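Local coordinates for thermospermine synthase ACAULIS protein (Medicago truncatula, PDB 6BQ5) that probably catalyses transfer of an aminopropyl group from decarboxylated S-adenosylmethionine to spermidine, giving thermospermine and 5'-methylthioadenosine, at residues K127-D132 / R156-I161; N104-G109 / D176-D181. All coordinates share one frame; numbering follows the deposited sequence.

Contact 1: residues K127-D132 / R156-I161; sequences KVVMCD and RLEVVI. With MTA (5'-deoxy-5'-methylthioadenosine), chain D.
Met130 is tied to the neighbouring strand through both polar atoms of its backbone: its N donates to Glu158 O at 2.9 Å, and its O receives Val160 N at 2.8 Å in an almost straight bond (179°). One step back, Val128 repeats the ladder with Arg156 O and Glu158 N. With CG opposite the backbone N (chi1 168°), the Met130 chain rises from the face that helix 114-120 packs on, leaning toward the neighbouring strand, SD 4.3 Å from Val159 CG2; Met130 CB borders Leu157 CD1. The two strands are a parallel pair of the Rossmann-like domain, linked by a beta-alpha-beta crossover through helices 135-144 and 149-152. Val160 faces the other way, where its CG2 meets Val129 CG1 obliquely at 4.1 Å and Glu167 closes over it. On that face, the extended Glu158 lies alongside Lys127 and points the same way. Glu158 OE1 comes to 3.5 Å from Lys127 CE but stays 4.5 Å from Lys127 NZ, too far for a salt bridge; the ammonium pairs with Glu173. At the C-terminal end of its strand, Asp132 grips the ribose of methylthioadenosine with both carboxylate oxygens, OD1 accepting from O2' at 2.6 Å and OD2 from O3'.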
loop_
_atom_site.group_PDB
_atom_site.type_symbol
_atom_site.label_atom_id
_atom_site.label_comp_id
_atom_site.label_asym_id
_atom_site.label_seq_id
_atom_site.Cartn_x
_atom_site.Cartn_y
_atom_site.Cartn_z
ATOM N N LYS A 127 2.003 29.605 -37.024
ATOM C CA LYS A 127 3.278 29.204 -36.457
ATOM C C LYS A 127 3.206 28.953 -34.923
ATOM O O LYS A 127 2.672 29.781 -34.178
ATOM C CB LYS A 127 4.319 30.277 -36.788
ATOM C CG LYS A 127 5.700 29.984 -36.233
ATOM C CD LYS A 127 6.822 30.576 -37.080
ATOM C CE LYS A 127 8.094 30.753 -36.255
ATOM N NZ LYS A 127 8.055 32.015 -35.422
ATOM N N VAL A 128 3.758 27.811 -34.488
ATOM C CA VAL A 128 3.862 27.434 -33.083
ATOM C C VAL A 128 5.326 27.140 -32.772
ATOM O O VAL A 128 5.914 26.196 -33.330
ATOM C CB VAL A 128 3.002 26.192 -32.769
ATOM C CG1 VAL A 128 3.236 25.695 -31.323
ATOM C CG2 VAL A 128 1.528 26.488 -33.015
ATOM N N VAL A 129 5.936 27.953 -31.920
ATOM C CA VAL A 129 7.293 27.658 -31.426
ATOM C C VAL A 129 7.177 26.908 -30.086
ATOM O O VAL A 129 6.626 27.472 -29.133
ATOM C CB VAL A 129 8.115 28.963 -31.249
ATOM C CG1 VAL A 129 9.491 28.695 -30.619
ATOM C CG2 VAL A 129 8.265 29.663 -32.601
ATOM N N MET A 130 7.658 25.650 -30.003
ATOM C CA MET A 130 7.769 24.927 -28.705
ATOM C C MET A 130 9.229 25.018 -28.298
ATOM O O MET A 130 10.071 24.418 -28.949
ATOM C CB MET A 130 7.351 23.460 -28.834
ATOM C CG MET A 130 7.682 22.526 -27.651
ATOM S SD MET A 130 7.830 20.819 -28.217
ATOM C CE MET A 130 6.149 20.588 -28.756
ATOM N N CYS A 131 9.506 25.818 -27.278
ATOM C CA CYS A 131 10.826 25.981 -26.702
ATOM C C CYS A 131 10.929 25.252 -25.352
ATOM O O CYS A 131 10.521 25.796 -24.311
ATOM C CB CYS A 131 11.138 27.456 -26.520
ATOM S SG CYS A 131 12.816 27.783 -25.941
ATOM N N ASP A 132 11.433 24.016 -25.397
ATOM C CA ASP A 132 11.684 23.202 -24.187
ATOM C C ASP A 132 13.190 23.031 -23.972
ATOM O O ASP A 132 13.926 22.775 -24.913
ATOM C CB ASP A 132 11.041 21.827 -24.322
ATOM C CG ASP A 132 10.850 21.139 -22.977
ATOM O OD1 ASP A 132 11.875 20.822 -22.300
ATOM O OD2 ASP A 132 9.669 20.950 -22.575
ATOM N N ARG A 156 3.465 23.697 -39.206
ATOM C CA ARG A 156 3.430 24.973 -38.457
ATOM C C ARG A 156 4.291 24.900 -37.175
ATOM O O ARG A 156 4.655 25.943 -36.600
ATOM C CB ARG A 156 1.996 25.337 -38.080
ATOM C CG ARG A 156 1.107 25.608 -39.280
ATOM C CD ARG A 156 -0.314 25.817 -38.853
ATOM N NE ARG A 156 -0.920 24.554 -38.446
ATOM C CZ ARG A 156 -2.112 24.448 -37.849
ATOM N NH1 ARG A 156 -2.800 25.541 -37.527
ATOM N NH2 ARG A 156 -2.599 23.247 -37.544
ATOM N N LEU A 157 4.577 23.683 -36.710
ATOM C CA LEU A 157 5.280 23.513 -35.442
ATOM C C LEU A 157 6.770 23.598 -35.630
ATOM O O LEU A 157 7.361 22.815 -36.405
ATOM C CB LEU A 157 4.935 22.171 -34.763
ATOM C CG LEU A 157 5.716 21.935 -33.463
ATOM C CD1 LEU A 157 5.141 22.895 -32.422
ATOM C CD2 LEU A 157 5.679 20.508 -32.989
ATOM N N GLU A 158 7.398 24.491 -34.878
ATOM C CA GLU A 158 8.860 24.534 -34.819
ATOM C C GLU A 158 9.342 24.207 -33.400
ATOM O O GLU A 158 8.943 24.874 -32.449
ATOM C CB GLU A 158 9.349 25.913 -35.255
ATOM C CG GLU A 158 10.691 26.308 -34.651
ATOM C CD GLU A 158 11.346 27.475 -35.340
ATOM O OE1 GLU A 158 10.614 28.311 -35.941
ATOM O OE2 GLU A 158 12.604 27.541 -35.289
ATOM N N VAL A 159 10.210 23.202 -33.275
ATOM C CA VAL A 159 10.797 22.810 -31.998
ATOM C C VAL A 159 12.160 23.500 -31.803
ATOM O O VAL A 159 13.053 23.386 -32.647
ATOM C CB VAL A 159 10.969 21.259 -31.890
ATOM C CG1 VAL A 159 11.599 20.852 -30.562
ATOM C CG2 VAL A 159 9.627 20.547 -32.066
ATOM N N VAL A 160 12.321 24.172 -30.667
ATOM C CA VAL A 160 13.576 24.782 -30.264
ATOM C C VAL A 160 13.963 24.199 -28.911
ATOM O O VAL A 160 13.141 24.195 -27.961
ATOM C CB VAL A 160 13.446 26.305 -30.139
ATOM C CG1 VAL A 160 14.742 26.944 -29.648
ATOM C CG2 VAL A 160 13.035 26.889 -31.484
ATOM N N ILE A 161 15.204 23.703 -28.836
ATOM C CA ILE A 161 15.748 23.173 -27.590
ATOM C C ILE A 161 16.558 24.252 -26.883
ATOM O O ILE A 161 17.722 24.461 -27.178
ATOM C CB ILE A 161 16.598 21.910 -27.833
ATOM C CG1 ILE A 161 15.769 20.855 -28.586
ATOM C CG2 ILE A 161 17.142 21.365 -26.508
ATOM C CD1 ILE A 161 14.435 20.508 -27.913
HETATM C CS MTA D . 7.682 19.442 -15.874
HETATM S "S5'" MTA D . 8.436 20.939 -16.366
HETATM C "C5'" MTA D . 7.570 21.165 -17.882
HETATM C "C4'" MTA D . 8.561 21.320 -19.030
HETATM O "O4'" MTA D . 9.347 22.484 -18.847
HETATM C "C2'" MTA D . 10.913 20.763 -18.962
HETATM O "O2'" MTA D . 11.854 20.109 -19.813
HETATM C "C3'" MTA D . 9.544 20.152 -19.139
HETATM O "O3'" MTA D . 9.341 19.511 -20.391
HETATM C "C1'" MTA D . 10.661 22.200 -19.357
HETATM N N9 MTA D . 11.490 23.267 -18.781
HETATM C C8 MTA D . 11.942 23.396 -17.529
HETATM N N7 MTA D . 12.612 24.570 -17.389
HETATM C C5 MTA D . 12.563 25.190 -18.581
HETATM C C6 MTA D . 13.093 26.438 -19.126
HETATM N N6 MTA D . 13.789 27.287 -18.337
HETATM N N1 MTA D . 12.809 26.717 -20.412
HETATM C C2 MTA D . 12.108 25.868 -21.201
HETATM N N3 MTA D . 11.605 24.697 -20.771
HETATM C C4 MTA D . 11.833 24.329 -19.491
#

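Contact 2: residues N104-G109 / D176-D181; sequences NVFIMG and DVIVGD. With MTA (5'-deoxy-5'-methylthioadenosine), chain D.
Asp176 OD2 is gripped by two backbone N-H groups, that of Asn104 at 3.3 Å and that of Lys103, with the ammonium of Lys209 as a weaker, more distant mate. This clasp closes the starting end of a central parallel strand pair in the Rossmann-like sheet. Asn104, described here in one of its two conformers, replies with its amide: CG sits between the backbone N and the carbonyl carbon (chi1 70°), which swings OD1 back to Asp176 N at 3.0 Å, while ND2 is held by Lys174 O. Amide and carboxylate planes stand 73° apart, and Asn104 OD1 and Asp176 OD2, both acceptors, share Lys209 nearby. Were Asp176 an alanine, the Asn104 and Lys103 N-H groups would probably lose their shared acceptor. Farther along, the ladder tightens, with Met108 N to Val179 O at 2.7 Å and Asp181 N to Met108 O at 2.8 Å. Met108 CG packs on Ile178 CG2 at 4.2 Å, and the Met108 chain, bent at the thioether, brings CE to 3.7 Å from Gly180 CA. Asp181, the predicted proton acceptor, has its carboxylate held by Thr115 and Tyr87. Both strands end at methylthioadenosine: Gly109 CA lies 3.7 Å from N3 of the adenine, and Asp181 O is 3.5 Å from C5' of the ligand.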
loop_
_atom_site.group_PDB
_atom_site.type_symbol
_atom_site.label_atom_id
_atom_site.label_comp_id
_atom_site.label_asym_id
_atom_site.label_seq_id
_atom_site.Cartn_x
_atom_site.Cartn_y
_atom_site.Cartn_z
ATOM N N ASN A 104 0.763 33.721 -34.538
ATOM C CA ASN A 104 1.957 33.146 -33.979
ATOM C C ASN A 104 1.868 33.049 -32.423
ATOM O O ASN A 104 1.236 33.851 -31.728
ATOM C CB ASN A 104 3.254 33.794 -34.474
ATOM C CG ASN A 104 3.466 35.190 -33.947
ATOM O OD1 ASN A 104 2.528 35.850 -33.525
ATOM N ND2 ASN A 104 4.731 35.659 -33.994
ATOM N N VAL A 105 2.462 31.958 -31.936
ATOM C CA VAL A 105 2.446 31.549 -30.511
ATOM C C VAL A 105 3.736 30.832 -30.142
ATOM O O VAL A 105 4.242 30.028 -30.914
ATOM C CB VAL A 105 1.297 30.578 -30.190
ATOM C CG1 VAL A 105 1.429 29.303 -31.014
ATOM C CG2 VAL A 105 1.297 30.205 -28.705
ATOM N N PHE A 106 4.242 31.142 -28.952
ATOM C CA PHE A 106 5.495 30.624 -28.385
ATOM C C PHE A 106 5.133 29.878 -27.076
ATOM O O PHE A 106 4.518 30.472 -26.209
ATOM C CB PHE A 106 6.407 31.818 -28.057
ATOM C CG PHE A 106 7.786 31.442 -27.533
ATOM C CD1 PHE A 106 8.016 31.212 -26.182
ATOM C CD2 PHE A 106 8.860 31.324 -28.402
ATOM C CE1 PHE A 106 9.290 30.863 -25.725
ATOM C CE2 PHE A 106 10.140 31.009 -27.939
ATOM C CZ PHE A 106 10.361 30.795 -26.623
ATOM N N ILE A 107 5.530 28.598 -26.960
ATOM C CA ILE A 107 5.280 27.780 -25.786
ATOM C C ILE A 107 6.593 27.754 -24.984
ATOM O O ILE A 107 7.614 27.324 -25.486
ATOM C CB ILE A 107 4.875 26.305 -26.119
ATOM C CG1 ILE A 107 3.708 26.201 -27.109
ATOM C CG2 ILE A 107 4.513 25.533 -24.822
ATOM C CD1 ILE A 107 3.573 24.839 -27.756
ATOM N N MET A 108 6.545 28.215 -23.737
ATOM C CA MET A 108 7.628 27.962 -22.769
ATOM C C MET A 108 7.415 26.571 -22.130
ATOM O O MET A 108 6.488 26.353 -21.284
ATOM C CB MET A 108 7.722 29.048 -21.678
ATOM C CG MET A 108 7.588 30.484 -22.198
ATOM S SD MET A 108 7.940 31.743 -20.957
ATOM C CE MET A 108 6.648 31.391 -19.761
ATOM N N GLY A 109 8.297 25.657 -22.521
ATOM C CA GLY A 109 8.214 24.247 -22.165
ATOM C C GLY A 109 7.439 23.508 -23.237
ATOM O O GLY A 109 7.657 23.719 -24.433
ATOM N N ASP A 176 1.670 36.761 -30.827
ATOM C CA ASP A 176 0.294 37.127 -30.427
ATOM C C ASP A 176 -0.091 36.505 -29.080
ATOM O O ASP A 176 -0.789 37.112 -28.308
ATOM C CB ASP A 176 -0.735 36.697 -31.477
ATOM C CG ASP A 176 -0.539 37.379 -32.793
ATOM O OD1 ASP A 176 -0.458 38.608 -32.806
ATOM O OD2 ASP A 176 -0.463 36.674 -33.801
ATOM N N VAL A 177 0.369 35.275 -28.831
ATOM C CA VAL A 177 0.138 34.605 -27.549
ATOM C C VAL A 177 1.458 33.963 -27.076
ATOM O O VAL A 177 2.188 33.386 -27.867
ATOM C CB VAL A 177 -1.003 33.559 -27.645
ATOM C CG1 VAL A 177 -1.203 32.818 -26.337
ATOM C CG2 VAL A 177 -2.301 34.196 -28.122
ATOM N N ILE A 178 1.802 34.139 -25.817
ATOM C CA ILE A 178 2.847 33.319 -25.175
ATOM C C ILE A 178 2.205 32.407 -24.102
ATOM O O ILE A 178 1.351 32.846 -23.356
ATOM C CB ILE A 178 4.024 34.177 -24.650
ATOM C CG1 ILE A 178 4.626 34.930 -25.830
ATOM C CG2 ILE A 178 5.065 33.304 -23.973
ATOM C CD1 ILE A 178 5.705 35.917 -25.470
ATOM N N VAL A 179 2.597 31.135 -24.100
ATOM C CA VAL A 179 2.069 30.116 -23.211
ATOM C C VAL A 179 3.156 29.567 -22.268
ATOM O O VAL A 179 4.155 29.018 -22.720
ATOM C CB VAL A 179 1.484 28.943 -24.009
ATOM C CG1 VAL A 179 0.898 27.880 -23.077
ATOM C CG2 VAL A 179 0.419 29.454 -24.970
ATOM N N GLY A 180 2.936 29.750 -20.970
ATOM C CA GLY A 180 3.769 29.152 -19.924
ATOM C C GLY A 180 3.298 27.764 -19.553
ATOM O O GLY A 180 2.234 27.613 -18.923
ATOM N N ASP A 181 4.087 26.751 -19.913
ATOM C CA ASP A 181 3.772 25.337 -19.644
ATOM C C ASP A 181 4.925 24.726 -18.857
ATOM O O ASP A 181 5.358 23.590 -19.122
ATOM C CB ASP A 181 3.526 24.630 -20.966
ATOM C CG ASP A 181 2.866 23.246 -20.858
ATOM O OD1 ASP A 181 2.368 22.855 -19.763
ATOM O OD2 ASP A 181 2.810 22.566 -21.921
HETATM C CS MTA D . 7.682 19.442 -15.874
HETATM S "S5'" MTA D . 8.436 20.939 -16.366
HETATM C "C5'" MTA D . 7.570 21.165 -17.882
HETATM C "C4'" MTA D . 8.561 21.320 -19.030
HETATM O "O4'" MTA D . 9.347 22.484 -18.847
HETATM C "C2'" MTA D . 10.913 20.763 -18.962
HETATM O "O2'" MTA D . 11.854 20.109 -19.813
HETATM C "C3'" MTA D . 9.544 20.152 -19.139
HETATM O "O3'" MTA D . 9.341 19.511 -20.391
HETATM C "C1'" MTA D . 10.661 22.200 -19.357
HETATM N N9 MTA D . 11.490 23.267 -18.781
HETATM C C8 MTA D . 11.942 23.396 -17.529
HETATM N N7 MTA D . 12.612 24.570 -17.389
HETATM C C5 MTA D . 12.563 25.190 -18.581
HETATM C C6 MTA D . 13.093 26.438 -19.126
HETATM N N6 MTA D . 13.789 27.287 -18.337
HETATM N N1 MTA D . 12.809 26.717 -20.412
HETATM C C2 MTA D . 12.108 25.868 -21.201
HETATM N N3 MTA D . 11.605 24.697 -20.771
HETATM C C4 MTA D . 11.833 24.329 -19.491
#

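Overall arrangement
The two contacts lie side by side in one seven-stranded mixed sheet, their centres about 9 Å apart. From one edge within the chain the strands run 157-161, 127-132, 104-107, 175-181, so contact 1 forms the outer pair and contact 2 the inner one. Strands 127-132 and 104-107 join them, through probable hydrogen bonds such as Ile107 N with Val129 O. Along the chain 104-109 comes first and 176-181 last, with both halves of contact 1 between. Helix 114-120 packs against both pairs on one face and helix 164-169 on the other. All four strands point the same way, and their C-terminal ends line the methylthioadenosine pocket, Asp132 holding the ribose and 176-181 bringing in the predicted proton acceptor.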